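Local coordinates for cytochrome c, putative (Shewanella oneidensis, PDB 1SP3), which is an octaheme cytochrome c that probably acts as a respiratory tetrathionate reductase, passing electrons along its covalently bound hemes, at residues S16-C22 with K93-L99. Residues are numbered along the deposited sequence; the frame is centred on the assembly and turned at random.
Sequences SEVTTQC and KTKVDCL. With HEC (heme c), chain C.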
ATOM      1  N   SER A  16      17.798   5.448  18.451  1.00 32.50           N
ATOM      2  CA  SER A  16      18.876   6.300  17.886  1.00 33.80           C
ATOM      3  C   SER A  16      20.200   6.038  18.482  1.00 33.76           C
ATOM      4  O   SER A  16      21.179   6.287  17.798  1.00 33.20           O
ATOM      5  CB  SER A  16      18.681   7.811  18.081  1.00 32.05           C
ATOM      6  OG  SER A  16      17.358   8.096  17.839  1.00 38.45           O
ATOM      7  N   GLU A  17      20.250   5.598  19.742  1.00 34.20           N
ATOM      8  CA  GLU A  17      21.541   5.156  20.311  1.00 36.22           C
ATOM      9  C   GLU A  17      22.129   3.942  19.605  1.00 34.95           C
ATOM     10  O   GLU A  17      23.366   3.753  19.552  1.00 33.91           O
ATOM     11  CB  GLU A  17      21.324   4.674  21.712  1.00 36.62           C
ATOM     12  CG  GLU A  17      21.459   5.723  22.758  1.00 45.11           C
ATOM     13  CD  GLU A  17      21.126   5.101  24.099  1.00 52.32           C
ATOM     14  OE1 GLU A  17      22.007   4.457  24.659  1.00 55.46           O
ATOM     15  OE2 GLU A  17      19.971   5.182  24.537  1.00 57.70           O
ATOM     16  N   VAL A  18      21.232   3.039  19.199  1.00 35.31           N
ATOM     17  CA  VAL A  18      21.670   1.954  18.368  1.00 34.97           C
ATOM     18  C   VAL A  18      22.162   2.536  17.078  1.00 33.49           C
ATOM     19  O   VAL A  18      23.242   2.185  16.641  1.00 33.09           O
ATOM     20  CB  VAL A  18      20.619   0.876  18.132  1.00 35.68           C
ATOM     21  CG1 VAL A  18      21.161  -0.211  17.172  1.00 34.59           C
ATOM     22  CG2 VAL A  18      20.228   0.214  19.484  1.00 35.28           C
ATOM     23  N   THR A  19      21.392   3.453  16.490  1.00 32.72           N
ATOM     24  CA  THR A  19      21.710   3.899  15.146  1.00 30.70           C
ATOM     25  C   THR A  19      23.005   4.660  15.193  1.00 32.22           C
ATOM     26  O   THR A  19      23.801   4.603  14.228  1.00 31.83           O
ATOM     27  CB  THR A  19      20.614   4.824  14.529  1.00 28.86           C
ATOM     28  OG1 THR A  19      19.488   4.040  14.235  1.00 29.48           O
ATOM     29  CG2 THR A  19      21.032   5.323  13.092  1.00 24.76           C
ATOM     30  N   THR A  20      23.165   5.469  16.242  1.00 34.23           N
ATOM     31  CA  THR A  20      24.398   6.210  16.335  1.00 35.41           C
ATOM     32  C   THR A  20      25.665   5.340  16.397  1.00 35.74           C
ATOM     33  O   THR A  20      26.705   5.707  15.806  1.00 35.59           O
ATOM     34  CB  THR A  20      24.374   7.545  17.236  1.00 36.94           C
ATOM     35  OG1 THR A  20      25.461   7.603  18.185  1.00 38.50           O
ATOM     36  CG2 THR A  20      23.175   7.783  17.959  1.00 34.08           C
ATOM     37  N   GLN A  21      25.535   4.146  16.950  1.00 35.13           N
ATOM     38  CA  GLN A  21      26.586   3.148  16.722  1.00 36.17           C
ATOM     39  C   GLN A  21      26.779   2.726  15.238  1.00 35.57           C
ATOM     40  O   GLN A  21      27.927   2.865  14.690  1.00 34.19           O
ATOM     41  CB  GLN A  21      26.364   1.932  17.606  1.00 37.78           C
ATOM     42  CG  GLN A  21      26.740   2.276  19.112  1.00 44.26           C
ATOM     43  CD  GLN A  21      28.101   3.007  19.204  1.00 53.05           C
ATOM     44  OE1 GLN A  21      29.123   2.496  18.701  1.00 53.66           O
ATOM     45  NE2 GLN A  21      28.106   4.219  19.809  1.00 53.19           N
ATOM     46  N   CYS A  22      25.694   2.238  14.592  1.00 32.08           N
ATOM     47  CA  CYS A  22      25.748   1.787  13.186  1.00 31.44           C
ATOM     48  C   CYS A  22      26.464   2.806  12.291  1.00 31.52           C
ATOM     49  O   CYS A  22      27.278   2.482  11.431  1.00 33.33           O
ATOM     50  CB  CYS A  22      24.340   1.545  12.627  1.00 31.35           C
ATOM     51  SG  CYS A  22      23.276   0.517  13.644  1.00 29.95           S
ATOM     52  N   LYS A  93      20.760  11.769  10.566  1.00 31.40           N
ATOM     53  CA  LYS A  93      21.165  10.362  10.360  1.00 32.29           C
ATOM     54  C   LYS A  93      20.948   9.471  11.558  1.00 32.29           C
ATOM     55  O   LYS A  93      20.678   8.281  11.398  1.00 31.94           O
ATOM     56  CB  LYS A  93      22.589  10.232   9.806  1.00 32.96           C
ATOM     57  CG  LYS A  93      22.709  10.757   8.368  1.00 37.87           C
ATOM     58  CD  LYS A  93      23.937  11.673   8.270  1.00 50.57           C
ATOM     59  CE  LYS A  93      24.086  12.342   6.915  1.00 50.82           C
ATOM     60  NZ  LYS A  93      25.251  11.660   6.360  1.00 55.54           N
ATOM     61  N   THR A  94      21.063  10.009  12.776  1.00 32.08           N
ATOM     62  CA  THR A  94      20.806   9.118  13.933  1.00 32.73           C
ATOM     63  C   THR A  94      19.348   8.684  14.124  1.00 31.78           C
ATOM     64  O   THR A  94      19.054   7.834  15.019  1.00 33.26           O
ATOM     65  CB  THR A  94      21.346   9.703  15.257  1.00 32.40           C
ATOM     66  OG1 THR A  94      20.527  10.810  15.584  1.00 33.25           O
ATOM     67  CG2 THR A  94      22.704  10.369  15.020  1.00 31.93           C
ATOM     68  N   LYS A  95      18.452   9.236  13.328  1.00 30.64           N
ATOM     69  CA  LYS A  95      17.026   8.852  13.390  1.00 31.22           C
ATOM     70  C   LYS A  95      16.581   7.776  12.405  1.00 30.13           C
ATOM     71  O   LYS A  95      15.393   7.483  12.297  1.00 29.75           O
ATOM     72  CB  LYS A  95      16.123  10.096  13.203  1.00 32.19           C
ATOM     73  CG  LYS A  95      16.365  11.182  14.280  1.00 37.46           C
ATOM     74  CD  LYS A  95      16.424  10.578  15.679  1.00 43.06           C
ATOM     75  CE  LYS A  95      16.620  11.689  16.785  1.00 50.26           C
ATOM     76  NZ  LYS A  95      16.339  11.135  18.166  1.00 49.58           N
ATOM     77  N   VAL A  96      17.507   7.168  11.676  1.00 28.87           N
ATOM     78  CA  VAL A  96      17.106   6.103  10.739  1.00 28.42           C
ATOM     79  C   VAL A  96      16.907   4.868  11.531  1.00 29.99           C
ATOM     80  O   VAL A  96      17.599   4.694  12.512  1.00 31.11           O
ATOM     81  CB  VAL A  96      18.179   5.931   9.679  1.00 29.09           C
ATOM     82  CG1 VAL A  96      17.865   4.776   8.713  1.00 25.21           C
ATOM     83  CG2 VAL A  96      18.325   7.279   8.972  1.00 21.32           C
ATOM     84  N   ASP A  97      15.934   4.032  11.160  1.00 29.05           N
ATOM     85  CA  ASP A  97      15.779   2.755  11.824  1.00 29.35           C
ATOM     86  C   ASP A  97      16.490   1.679  10.988  1.00 29.33           C
ATOM     87  O   ASP A  97      16.037   1.335   9.892  1.00 31.88           O
ATOM     88  CB  ASP A  97      14.262   2.488  12.035  1.00 27.31           C
ATOM     89  CG  ASP A  97      13.974   1.174  12.818  1.00 33.38           C
ATOM     90  OD1 ASP A  97      14.861   0.240  12.891  1.00 28.98           O
ATOM     91  OD2 ASP A  97      12.849   0.990  13.386  1.00 30.28           O
ATOM     92  N   CYS A  98      17.642   1.230  11.457  1.00 29.47           N
ATOM     93  CA  CYS A  98      18.464   0.230  10.802  1.00 31.19           C
ATOM     94  C   CYS A  98      18.061  -1.115  11.174  1.00 31.70           C
ATOM     95  O   CYS A  98      18.353  -2.017  10.447  1.00 36.13           O
ATOM     96  CB  CYS A  98      19.959   0.309  11.166  1.00 30.24           C
ATOM     97  SG  CYS A  98      20.587   1.891  10.677  1.00 31.49           S
ATOM     98  N   LEU A  99      17.356  -1.269  12.281  1.00 31.29           N
ATOM     99  CA  LEU A  99      16.963  -2.593  12.765  1.00 28.54           C
ATOM    100  C   LEU A  99      15.708  -3.209  12.149  1.00 28.39           C
ATOM    101  O   LEU A  99      15.590  -4.468  12.093  1.00 26.82           O
ATOM    102  CB  LEU A  99      16.776  -2.497  14.279  1.00 27.35           C
ATOM    103  CG  LEU A  99      18.009  -1.911  14.949  1.00 27.89           C
ATOM    104  CD1 LEU A  99      17.619  -1.597  16.427  1.00 28.97           C
ATOM    105  CD2 LEU A  99      19.253  -2.869  14.840  1.00 22.73           C
TER
HETATM  106 FE   HEC C 801      27.570  -3.585  10.048  1.00 35.79          FE
HETATM  107  CHA HEC C 801      28.019  -5.716   7.521  1.00 32.43           C
HETATM  108  CHB HEC C 801      24.199  -3.467   9.449  1.00 25.74           C
HETATM  109  CHC HEC C 801      27.042  -1.888  13.009  1.00 29.28           C
HETATM  110  CHD HEC C 801      30.917  -3.021  10.320  1.00 27.71           C
HETATM  111  NA  HEC C 801      26.304  -4.418   8.693  1.00 32.92           N
HETATM  112  C1A HEC C 801      26.707  -5.345   7.773  1.00 34.06           C
HETATM  113  C2A HEC C 801      25.534  -5.765   7.066  1.00 34.27           C
HETATM  114  C3A HEC C 801      24.468  -5.148   7.605  1.00 32.10           C
HETATM  115  C4A HEC C 801      24.946  -4.272   8.637  1.00 31.68           C
HETATM  116  CMA HEC C 801      22.978  -5.344   7.219  1.00 33.64           C
HETATM  117  CAA HEC C 801      25.522  -6.825   5.919  1.00 35.64           C
HETATM  118  CBA HEC C 801      25.139  -8.095   6.714  1.00 46.04           C
HETATM  119  CGA HEC C 801      25.160  -9.304   5.851  1.00 52.31           C
HETATM  120  O1A HEC C 801      24.767 -10.395   6.385  1.00 59.18           O
HETATM  121  O2A HEC C 801      25.566  -9.155   4.661  1.00 53.82           O
HETATM  122  NB  HEC C 801      25.929  -2.815  11.082  1.00 35.87           N
HETATM  123  C1B HEC C 801      24.631  -2.868  10.597  1.00 32.80           C
HETATM  124  C2B HEC C 801      23.789  -2.197  11.576  1.00 36.12           C
HETATM  125  C3B HEC C 801      24.587  -1.772  12.559  1.00 33.91           C
HETATM  126  C4B HEC C 801      25.933  -2.172  12.274  1.00 35.11           C
HETATM  127  CMB HEC C 801      22.253  -2.022  11.452  1.00 24.45           C
HETATM  128  CAB HEC C 801      24.144  -1.116  13.864  1.00 32.35           C
HETATM  129  CBB HEC C 801      23.326  -1.946  14.546  1.00 32.17           C
HETATM  130  NC  HEC C 801      28.739  -2.682  11.394  1.00 34.66           N
HETATM  131  C1C HEC C 801      28.330  -2.006  12.525  1.00 34.04           C
HETATM  132  C2C HEC C 801      29.492  -1.461  13.169  1.00 31.02           C
HETATM  133  C3C HEC C 801      30.568  -1.778  12.417  1.00 35.06           C
HETATM  134  C4C HEC C 801      30.101  -2.532  11.279  1.00 32.93           C
HETATM  135  CMC HEC C 801      29.431  -0.606  14.486  1.00 27.04           C
HETATM  136  CAC HEC C 801      32.098  -1.404  12.652  1.00 34.27           C
HETATM  137  CBC HEC C 801      32.683  -1.454  13.873  1.00 31.82           C
HETATM  138  ND  HEC C 801      29.213  -4.281   9.085  1.00 30.60           N
HETATM  139  C1D HEC C 801      30.504  -3.901   9.357  1.00 34.60           C
HETATM  140  C2D HEC C 801      31.404  -4.554   8.398  1.00 34.83           C
HETATM  141  C3D HEC C 801      30.495  -5.383   7.575  1.00 28.97           C
HETATM  142  C4D HEC C 801      29.163  -5.158   8.060  1.00 29.48           C
HETATM  143  CMD HEC C 801      32.949  -4.448   8.234  1.00 29.74           C
HETATM  144  CAD HEC C 801      30.940  -6.233   6.373  1.00 31.41           C
HETATM  145  CBD HEC C 801      31.062  -5.210   5.257  1.00 32.33           C
HETATM  146  CGD HEC C 801      31.706  -5.813   3.999  1.00 40.75           C
HETATM  147  O1D HEC C 801      32.977  -5.952   3.902  1.00 41.19           O
HETATM  148  O2D HEC C 801      30.936  -6.207   3.075  1.00 41.46           O
HETATM  149  O   HOH W   1      18.338   1.267  14.219  1.00 29.41           O
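C22 and C98, first cysteines of two different CXXCH heme-binding motifs, meet across this contact: SG of C22 lies 4.1 Å from CB of C98, yet each sulfur is bonded to a heme of its own. SG of C22 holds CAB of the heme at 1.9 Å, and the methyl CMB of that heme rests against CB of C98. Two adjacent cofactors are thus tied to one small patch of protein, a shared attachment that probably helps set the spacing of the two hemes, as close heme packing in multiheme cytochromes requires.

Beside them the T19 hydroxyl ties the helix to the backbone of 93-99. Its OG1 donates to V96 O at 2.6 Å, meeting the carbonyl almost head-on (C=O...donor angle 166°), and accepts from a water that in turn takes the N-H of C98 at 2.8 Å. With CG2 anti to the backbone N and OG1 beside that N (chi1 -71°), the methyl reaches K93 O while the hydroxyl faces V96. A valine here would probably leave V96 O and the bridging water without their hydroxyl partner, weakening the hold on the turn that carries C98.

At one end K95, whose chain folds back at CB-CG (chi2 -46°), donates from NZ to OG of S16 at 3.2 Å. Near the heme, CG1 of V18 packs against CD1 of L99 at 3.9 Å, close to CBB of the vinyl-derived arm.

The segment 93-99 thereby lies along the early turns of helix 15-34 and leads into helix 99-102; helix 124-129 packs against V18 and L99, while W39 of helix 37-40 touches K95 and V96.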